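Local atomic coordinates of 5'-tyrosyl-DNA phosphodiesterase (Caenorhabditis elegans, PDB entry 4FVA), a protein that belongs to the DNase I-like endonuclease/exonuclease/phosphatase family and carries a bound magnesium ion. Residues W220-R234 and P244-A256. Residues are numbered along the deposited sequence; the frame is centred on the assembly and turned at random.
Sequences WSGPLDKVKFTLEGR and PSDHWAINATFFA
F254 turns the edge of its ring toward the face of W220, centroids 4.7 Å apart and planes at 57°, where antiparallel strands 226-232 and 249-255 meet at the outer side of a six-stranded sheet. W220 is held in turn by its own NE1, which donates to L224 O at 2.7 Å, the acceptor lying in the indole plane. V227 (chi1 56°) tucks CG1 between its backbone N and carbonyl carbon, and CG2 sits over a face of the F254 ring, 4.1 Å from the centroid. Along this same face of the sheet, F229 pushes CZ against I250 CG2 (3.4 Å), which L231 CD2 also reaches (3.8 Å); A183 and A186 of helix 183-186 help to bury V227. On the other face, F255 has CG in the corresponding position (chi1 59°), and K226 CB comes over one face of its ring, 3.7 Å from the centroid. D225 and K226 both oppose F255, forming a classic beta bulge. Further on, T230 OG1 bonds E232 OE2 at 2.9 Å on the anti side of the carboxylate and receives a weak bond from N251 ND2. Past the strand end, R234 CG rests on the W248 indole, 3.5 Å from CD2. Four hydrogen-bonded pairs, K226-F255, K228-T253, T230-N251 and E232-A249, zip the strands together. The F254 face is the inner one, meeting F161 of the second sheet in the DNase I-like beta sandwich; opposite, exposed K226 and K228 face solvent, while helix 29-43 packs against E232 and N251.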
ATOM      1  N   TRP A 220      -5.004   4.498   9.526  1.00 24.62           N
ATOM      2  CA  TRP A 220      -3.994   4.974  10.467  1.00 23.84           C
ATOM      3  C   TRP A 220      -4.530   5.274  11.860  1.00 25.79           C
ATOM      4  O   TRP A 220      -5.729   5.483  12.065  1.00 21.86           O
ATOM      5  CB  TRP A 220      -3.241   6.185   9.905  1.00 22.69           C
ATOM      6  CG  TRP A 220      -3.741   7.520  10.376  1.00 27.92           C
ATOM      7  CD1 TRP A 220      -3.129   8.351  11.275  1.00 31.65           C
ATOM      8  CD2 TRP A 220      -4.937   8.196   9.954  1.00 24.15           C
ATOM      9  NE1 TRP A 220      -3.874   9.498  11.440  1.00 23.23           N
ATOM     10  CE2 TRP A 220      -4.986   9.429  10.642  1.00 27.85           C
ATOM     11  CE3 TRP A 220      -5.968   7.879   9.065  1.00 26.62           C
ATOM     12  CZ2 TRP A 220      -6.036  10.347  10.467  1.00 30.30           C
ATOM     13  CZ3 TRP A 220      -7.003   8.792   8.887  1.00 30.69           C
ATOM     14  CH2 TRP A 220      -7.029  10.009   9.586  1.00 27.28           C
ATOM     15  N   SER A 221      -3.613   5.292  12.814  1.00 22.57           N
ATOM     16  CA  SER A 221      -3.906   5.767  14.146  1.00 24.25           C
ATOM     17  C   SER A 221      -2.734   6.620  14.540  1.00 26.22           C
ATOM     18  O   SER A 221      -1.619   6.386  14.062  1.00 26.37           O
ATOM     19  CB  SER A 221      -4.051   4.599  15.114  1.00 30.04           C
ATOM     20  OG  SER A 221      -4.075   5.061  16.446  1.00 33.19           O
ATOM     21  N   GLY A 222      -2.972   7.605  15.402  1.00 26.19           N
ATOM     22  CA  GLY A 222      -1.885   8.431  15.889  1.00 27.34           C
ATOM     23  C   GLY A 222      -2.209   9.900  16.039  1.00 29.05           C
ATOM     24  O   GLY A 222      -3.342  10.326  15.798  1.00 34.50           O
ATOM     25  N   PRO A 223      -1.195  10.682  16.437  1.00 29.90           N
ATOM     26  CA  PRO A 223      -1.319  12.096  16.815  1.00 38.44           C
ATOM     27  C   PRO A 223      -1.546  13.012  15.619  1.00 44.69           C
ATOM     28  O   PRO A 223      -1.664  14.225  15.798  1.00 47.78           O
ATOM     29  CB  PRO A 223       0.035  12.403  17.462  1.00 30.18           C
ATOM     30  CG  PRO A 223       0.981  11.432  16.802  1.00 34.09           C
ATOM     31  CD  PRO A 223       0.182  10.182  16.588  1.00 25.00           C
ATOM     32  N   LEU A 224      -1.652  12.447  14.422  1.00 38.80           N
ATOM     33  CA  LEU A 224      -1.979  13.255  13.251  1.00 35.72           C
ATOM     34  C   LEU A 224      -3.444  13.031  12.914  1.00 38.03           C
ATOM     35  O   LEU A 224      -3.871  11.896  12.672  1.00 38.41           O
ATOM     36  CB  LEU A 224      -1.076  12.882  12.069  1.00 31.01           C
ATOM     37  CG  LEU A 224       0.423  13.083  12.308  1.00 28.71           C
ATOM     38  CD1 LEU A 224       1.258  12.615  11.117  1.00 24.49           C
ATOM     39  CD2 LEU A 224       0.700  14.559  12.586  1.00 33.46           C
ATOM     40  N   ASP A 225      -4.218  14.112  12.908  1.00 32.95           N
ATOM     41  CA  ASP A 225      -5.666  13.989  12.796  1.00 39.01           C
ATOM     42  C   ASP A 225      -6.244  14.377  11.443  1.00 38.75           C
ATOM     43  O   ASP A 225      -7.396  14.052  11.141  1.00 41.74           O
ATOM     44  CB  ASP A 225      -6.336  14.805  13.900  1.00 53.12           C
ATOM     45  CG  ASP A 225      -5.474  15.963  14.362  1.00 69.12           C
ATOM     46  OD1 ASP A 225      -5.424  16.994  13.658  1.00 74.80           O
ATOM     47  OD2 ASP A 225      -4.833  15.840  15.428  1.00 76.19           O
ATOM     48  N   LYS A 226      -5.441  15.026  10.611  1.00 36.05           N
ATOM     49  CA  LYS A 226      -5.915  15.420   9.290  1.00 42.49           C
ATOM     50  C   LYS A 226      -5.199  14.644   8.183  1.00 37.98           C
ATOM     51  O   LYS A 226      -4.047  14.213   8.348  1.00 30.93           O
ATOM     52  CB  LYS A 226      -5.767  16.926   9.083  1.00 51.17           C
ATOM     53  CG  LYS A 226      -6.689  17.755   9.971  1.00 58.95           C
ATOM     54  CD  LYS A 226      -6.477  19.240   9.727  1.00 66.60           C
ATOM     55  CE  LYS A 226      -5.226  19.746  10.410  1.00 71.50           C
ATOM     56  NZ  LYS A 226      -5.407  21.117  10.963  1.00 75.39           N
ATOM     57  N   VAL A 227      -5.887  14.467   7.060  1.00 36.86           N
ATOM     58  CA  VAL A 227      -5.340  13.691   5.958  1.00 40.53           C
ATOM     59  C   VAL A 227      -5.829  14.226   4.617  1.00 41.75           C
ATOM     60  O   VAL A 227      -7.001  14.573   4.464  1.00 46.98           O
ATOM     61  CB  VAL A 227      -5.671  12.175   6.112  1.00 40.35           C
ATOM     62  CG1 VAL A 227      -7.161  11.967   6.243  1.00 40.80           C
ATOM     63  CG2 VAL A 227      -5.118  11.360   4.937  1.00 36.84           C
ATOM     64  N   LYS A 228      -4.916  14.314   3.653  1.00 31.71           N
ATOM     65  CA  LYS A 228      -5.294  14.564   2.271  1.00 31.46           C
ATOM     66  C   LYS A 228      -5.059  13.279   1.453  1.00 27.53           C
ATOM     67  O   LYS A 228      -4.115  12.540   1.723  1.00 29.02           O
ATOM     68  CB  LYS A 228      -4.474  15.732   1.719  1.00 33.30           C
ATOM     69  CG  LYS A 228      -5.010  17.090   2.175  1.00 43.94           C
ATOM     70  CD  LYS A 228      -4.032  18.224   1.923  1.00 52.98           C
ATOM     71  CE  LYS A 228      -4.768  19.557   1.798  1.00 58.15           C
ATOM     72  NZ  LYS A 228      -3.827  20.714   1.802  1.00 58.53           N
ATOM     73  N   PHE A 229      -5.886  13.040   0.437  1.00 22.77           N
ATOM     74  CA  PHE A 229      -5.892  11.759  -0.278  1.00 26.61           C
ATOM     75  C   PHE A 229      -6.068  11.982  -1.778  1.00 26.31           C
ATOM     76  O   PHE A 229      -7.007  12.661  -2.201  1.00 27.03           O
ATOM     77  CB  PHE A 229      -7.016  10.860   0.266  1.00 24.22           C
ATOM     78  CG  PHE A 229      -6.973   9.423  -0.247  1.00 25.47           C
ATOM     79  CD1 PHE A 229      -7.434   9.103  -1.518  1.00 25.23           C
ATOM     80  CD2 PHE A 229      -6.484   8.406   0.562  1.00 22.84           C
ATOM     81  CE1 PHE A 229      -7.402   7.781  -1.982  1.00 28.06           C
ATOM     82  CE2 PHE A 229      -6.443   7.100   0.126  1.00 23.18           C
ATOM     83  CZ  PHE A 229      -6.896   6.776  -1.154  1.00 22.91           C
ATOM     84  N   THR A 230      -5.139  11.453  -2.577  1.00 24.66           N
ATOM     85  CA  THR A 230      -5.241  11.539  -4.045  1.00 23.29           C
ATOM     86  C   THR A 230      -4.951  10.192  -4.698  1.00 23.09           C
ATOM     87  O   THR A 230      -4.442   9.276  -4.049  1.00 22.65           O
ATOM     88  CB  THR A 230      -4.259  12.562  -4.647  1.00 38.66           C
ATOM     89  OG1 THR A 230      -2.915  12.091  -4.460  1.00 40.79           O
ATOM     90  CG2 THR A 230      -4.416  13.933  -3.985  1.00 40.23           C
ATOM     91  N   LEU A 231      -5.269  10.074  -5.982  1.00 23.42           N
ATOM     92  CA  LEU A 231      -4.917   8.875  -6.733  1.00 27.53           C
ATOM     93  C   LEU A 231      -3.775   9.228  -7.661  1.00 27.68           C
ATOM     94  O   LEU A 231      -3.702  10.360  -8.129  1.00 26.44           O
ATOM     95  CB  LEU A 231      -6.115   8.364  -7.542  1.00 25.92           C
ATOM     96  CG  LEU A 231      -7.276   7.913  -6.660  1.00 27.44           C
ATOM     97  CD1 LEU A 231      -8.456   7.399  -7.482  1.00 31.83           C
ATOM     98  CD2 LEU A 231      -6.773   6.848  -5.692  1.00 23.23           C
ATOM     99  N   GLU A 232      -2.901   8.264  -7.949  1.00 26.18           N
ATOM    100  CA  GLU A 232      -1.760   8.532  -8.815  1.00 23.06           C
ATOM    101  C   GLU A 232      -1.556   7.388  -9.800  1.00 23.01           C
ATOM    102  O   GLU A 232      -2.180   6.330  -9.668  1.00 22.88           O
ATOM    103  CB  GLU A 232      -0.498   8.747  -7.977  1.00 23.90           C
ATOM    104  CG  GLU A 232      -0.648   9.784  -6.869  1.00 23.93           C
ATOM    105  CD  GLU A 232      -0.674  11.208  -7.412  1.00 29.71           C
ATOM    106  OE1 GLU A 232      -0.298  11.416  -8.587  1.00 30.91           O
ATOM    107  OE2 GLU A 232      -1.051  12.125  -6.657  1.00 34.97           O
ATOM    108  N   GLY A 233      -0.711   7.621 -10.806  1.00 30.28           N
ATOM    109  CA  GLY A 233      -0.453   6.632 -11.846  1.00 23.14           C
ATOM    110  C   GLY A 233      -1.623   6.432 -12.786  1.00 26.26           C
ATOM    111  O   GLY A 233      -1.806   5.333 -13.337  1.00 30.00           O
ATOM    112  N   ARG A 234      -2.417   7.481 -12.995  1.00 23.99           N
ATOM    113  CA  ARG A 234      -3.606   7.353 -13.835  1.00 30.24           C
ATOM    114  C   ARG A 234      -3.388   7.704 -15.304  1.00 29.45           C
ATOM    115  O   ARG A 234      -4.324   7.689 -16.109  1.00 28.84           O
ATOM    116  CB  ARG A 234      -4.760   8.179 -13.268  1.00 31.52           C
ATOM    117  CG  ARG A 234      -5.324   7.598 -11.986  1.00 28.61           C
ATOM    118  CD  ARG A 234      -6.645   8.246 -11.603  1.00 44.18           C
ATOM    119  NE  ARG A 234      -6.503   9.608 -11.094  1.00 58.81           N
ATOM    120  CZ  ARG A 234      -7.512  10.319 -10.597  1.00 67.05           C
ATOM    121  NH1 ARG A 234      -8.726   9.787 -10.533  1.00 71.04           N
ATOM    122  NH2 ARG A 234      -7.309  11.551 -10.150  1.00 64.62           N
ATOM    123  N   PRO A 244       0.764   2.047 -15.975  1.00 23.03           N
ATOM    124  CA  PRO A 244       1.837   1.378 -15.227  1.00 22.54           C
ATOM    125  C   PRO A 244       1.331   0.104 -14.566  1.00 22.24           C
ATOM    126  O   PRO A 244       2.033  -0.900 -14.509  1.00 21.94           O
ATOM    127  CB  PRO A 244       2.213   2.418 -14.157  1.00 22.41           C
ATOM    128  CG  PRO A 244       1.881   3.749 -14.796  1.00 22.88           C
ATOM    129  CD  PRO A 244       0.607   3.463 -15.585  1.00 23.24           C
ATOM    130  N   SER A 245       0.095   0.152 -14.096  1.00 23.53           N
ATOM    131  CA  SER A 245      -0.518  -0.976 -13.403  1.00 22.12           C
ATOM    132  C   SER A 245      -2.009  -1.001 -13.685  1.00 22.48           C
ATOM    133  O   SER A 245      -2.567   0.004 -14.102  1.00 22.86           O
ATOM    134  CB  SER A 245      -0.280  -0.846 -11.892  1.00 21.76           C
ATOM    135  OG  SER A 245      -0.989  -1.842 -11.173  1.00 21.58           O
ATOM    136  N   ASP A 246      -2.659  -2.130 -13.429  1.00 22.38           N
ATOM    137  CA  ASP A 246      -4.116  -2.184 -13.516  1.00 25.83           C
ATOM    138  C   ASP A 246      -4.763  -1.540 -12.288  1.00 28.61           C
ATOM    139  O   ASP A 246      -5.991  -1.389 -12.245  1.00 26.37           O
ATOM    140  CB  ASP A 246      -4.630  -3.615 -13.734  1.00 26.82           C
ATOM    141  CG  ASP A 246      -4.318  -4.532 -12.573  1.00 29.10           C
ATOM    142  OD1 ASP A 246      -3.235  -4.395 -11.955  1.00 27.72           O
ATOM    143  OD2 ASP A 246      -5.166  -5.399 -12.269  1.00 35.51           O
ATOM    144  N   HIS A 247      -3.942  -1.202 -11.285  1.00 22.31           N
ATOM    145  CA  HIS A 247      -4.380  -0.406 -10.118  1.00 22.26           C
ATOM    146  C   HIS A 247      -3.880   1.049 -10.189  1.00 24.12           C
ATOM    147  O   HIS A 247      -2.771   1.303 -10.657  1.00 22.31           O
ATOM    148  CB  HIS A 247      -3.844  -0.985  -8.795  1.00 21.77           C
ATOM    149  CG  HIS A 247      -4.437  -2.306  -8.406  1.00 21.63           C
ATOM    150  ND1 HIS A 247      -5.247  -2.459  -7.301  1.00 22.44           N
ATOM    151  CD2 HIS A 247      -4.300  -3.542  -8.947  1.00 21.55           C
ATOM    152  CE1 HIS A 247      -5.609  -3.726  -7.193  1.00 21.46           C
ATOM    153  NE2 HIS A 247      -5.047  -4.404  -8.179  1.00 21.45           N
ATOM    154  N   TRP A 248      -4.680   1.990  -9.690  1.00 22.62           N
ATOM    155  CA  TRP A 248      -4.179   3.330  -9.424  1.00 22.67           C
ATOM    156  C   TRP A 248      -3.404   3.274  -8.113  1.00 22.20           C
ATOM    157  O   TRP A 248      -3.686   2.431  -7.260  1.00 22.44           O
ATOM    158  CB  TRP A 248      -5.317   4.342  -9.275  1.00 23.07           C
ATOM    159  CG  TRP A 248      -6.325   4.367 -10.397  1.00 23.58           C
ATOM    160  CD1 TRP A 248      -7.681   4.541 -10.283  1.00 24.67           C
ATOM    161  CD2 TRP A 248      -6.059   4.221 -11.799  1.00 23.83           C
ATOM    162  NE1 TRP A 248      -8.267   4.523 -11.528  1.00 24.37           N
ATOM    163  CE2 TRP A 248      -7.296   4.328 -12.474  1.00 24.75           C
ATOM    164  CE3 TRP A 248      -4.895   4.022 -12.547  1.00 23.71           C
ATOM    165  CZ2 TRP A 248      -7.400   4.224 -13.865  1.00 24.69           C
ATOM    166  CZ3 TRP A 248      -5.002   3.921 -13.937  1.00 30.01           C
ATOM    167  CH2 TRP A 248      -6.242   4.020 -14.574  1.00 31.77           C
ATOM    168  N   ALA A 249      -2.440   4.165  -7.931  1.00 22.13           N
ATOM    169  CA  ALA A 249      -1.778   4.254  -6.635  1.00 22.47           C
ATOM    170  C   ALA A 249      -2.613   5.140  -5.713  1.00 21.86           C
ATOM    171  O   ALA A 249      -3.296   6.046  -6.183  1.00 22.26           O
ATOM    172  CB  ALA A 249      -0.362   4.824  -6.790  1.00 27.56           C
ATOM    173  N   ILE A 250      -2.587   4.867  -4.416  1.00 21.53           N
ATOM    174  CA  ILE A 250      -3.176   5.793  -3.467  1.00 21.61           C
ATOM    175  C   ILE A 250      -2.056   6.570  -2.791  1.00 28.12           C
ATOM    176  O   ILE A 250      -0.957   6.051  -2.596  1.00 23.96           O
ATOM    177  CB  ILE A 250      -4.125   5.125  -2.434  1.00 23.58           C
ATOM    178  CG1 ILE A 250      -3.400   4.093  -1.576  1.00 23.37           C
ATOM    179  CG2 ILE A 250      -5.327   4.479  -3.143  1.00 23.77           C
ATOM    180  CD1 ILE A 250      -4.315   3.472  -0.519  1.00 20.87           C
ATOM    181  N   ASN A 251      -2.342   7.822  -2.463  1.00 27.92           N
ATOM    182  CA  ASN A 251      -1.349   8.736  -1.932  1.00 26.14           C
ATOM    183  C   ASN A 251      -1.965   9.576  -0.809  1.00 28.49           C
ATOM    184  O   ASN A 251      -2.790  10.453  -1.060  1.00 23.92           O
ATOM    185  CB  ASN A 251      -0.831   9.627  -3.063  1.00 27.05           C
ATOM    186  CG  ASN A 251       0.232  10.607  -2.595  1.00 35.45           C
ATOM    187  OD1 ASN A 251       1.035  10.293  -1.727  1.00 31.34           O
ATOM    188  ND2 ASN A 251       0.215  11.815  -3.150  1.00 41.18           N
ATOM    189  N   ALA A 252      -1.605   9.287   0.434  1.00 28.13           N
ATOM    190  CA  ALA A 252      -2.220   9.992   1.554  1.00 22.98           C
ATOM    191  C   ALA A 252      -1.192  10.811   2.312  1.00 24.85           C
ATOM    192  O   ALA A 252      -0.110  10.302   2.676  1.00 25.32           O
ATOM    193  CB  ALA A 252      -2.923   9.005   2.487  1.00 23.75           C
ATOM    194  N   THR A 253      -1.547  12.059   2.596  1.00 24.26           N
ATOM    195  CA  THR A 253      -0.670  12.954   3.350  1.00 24.38           C
ATOM    196  C   THR A 253      -1.305  13.248   4.697  1.00 28.36           C
ATOM    197  O   THR A 253      -2.411  13.804   4.769  1.00 28.16           O
ATOM    198  CB  THR A 253      -0.411  14.273   2.590  1.00 28.59           C
ATOM    199  OG1 THR A 253       0.172  13.995   1.310  1.00 30.02           O
ATOM    200  CG2 THR A 253       0.518  15.190   3.396  1.00 29.65           C
ATOM    201  N   PHE A 254      -0.595  12.888   5.762  1.00 30.27           N
ATOM    202  CA  PHE A 254      -1.125  13.024   7.106  1.00 28.08           C
ATOM    203  C   PHE A 254      -0.460  14.208   7.801  1.00 34.63           C
ATOM    204  O   PHE A 254       0.757  14.409   7.696  1.00 30.25           O
ATOM    205  CB  PHE A 254      -0.915  11.738   7.907  1.00 23.44           C
ATOM    206  CG  PHE A 254      -1.480  10.501   7.239  1.00 24.72           C
ATOM    207  CD1 PHE A 254      -0.762   9.838   6.254  1.00 20.16           C
ATOM    208  CD2 PHE A 254      -2.719   9.992   7.609  1.00 24.45           C
ATOM    209  CE1 PHE A 254      -1.272   8.694   5.647  1.00 28.47           C
ATOM    210  CE2 PHE A 254      -3.237   8.856   7.002  1.00 26.65           C
ATOM    211  CZ  PHE A 254      -2.509   8.207   6.019  1.00 24.67           C
ATOM    212  N   PHE A 255      -1.266  15.004   8.497  1.00 38.84           N
ATOM    213  CA  PHE A 255      -0.749  16.189   9.174  1.00 40.15           C
ATOM    214  C   PHE A 255      -1.595  16.593  10.381  1.00 38.68           C
ATOM    215  O   PHE A 255      -2.686  16.047  10.610  1.00 35.36           O
ATOM    216  CB  PHE A 255      -0.589  17.361   8.192  1.00 41.23           C
ATOM    217  CG  PHE A 255      -1.867  17.767   7.499  1.00 41.92           C
ATOM    218  CD1 PHE A 255      -2.393  16.999   6.474  1.00 45.11           C
ATOM    219  CD2 PHE A 255      -2.544  18.917   7.881  1.00 46.38           C
ATOM    220  CE1 PHE A 255      -3.572  17.375   5.829  1.00 45.61           C
ATOM    221  CE2 PHE A 255      -3.723  19.294   7.250  1.00 44.32           C
ATOM    222  CZ  PHE A 255      -4.237  18.523   6.222  1.00 47.98           C
ATOM    223  N   ALA A 256      -1.089  17.562  11.138  1.00 42.97           N
ATOM    224  CA  ALA A 256      -1.743  18.009  12.358  1.00 50.87           C
ATOM    225  C   ALA A 256      -2.511  19.300  12.113  1.00 54.59           C
ATOM    226  O   ALA A 256      -3.667  19.424  12.511  1.00 54.63           O
ATOM    227  CB  ALA A 256      -0.710  18.207  13.467  1.00 53.68           C
TER
HETATM  228  O   HOH W   1      -1.414   2.638 -13.017  1.00 22.83           O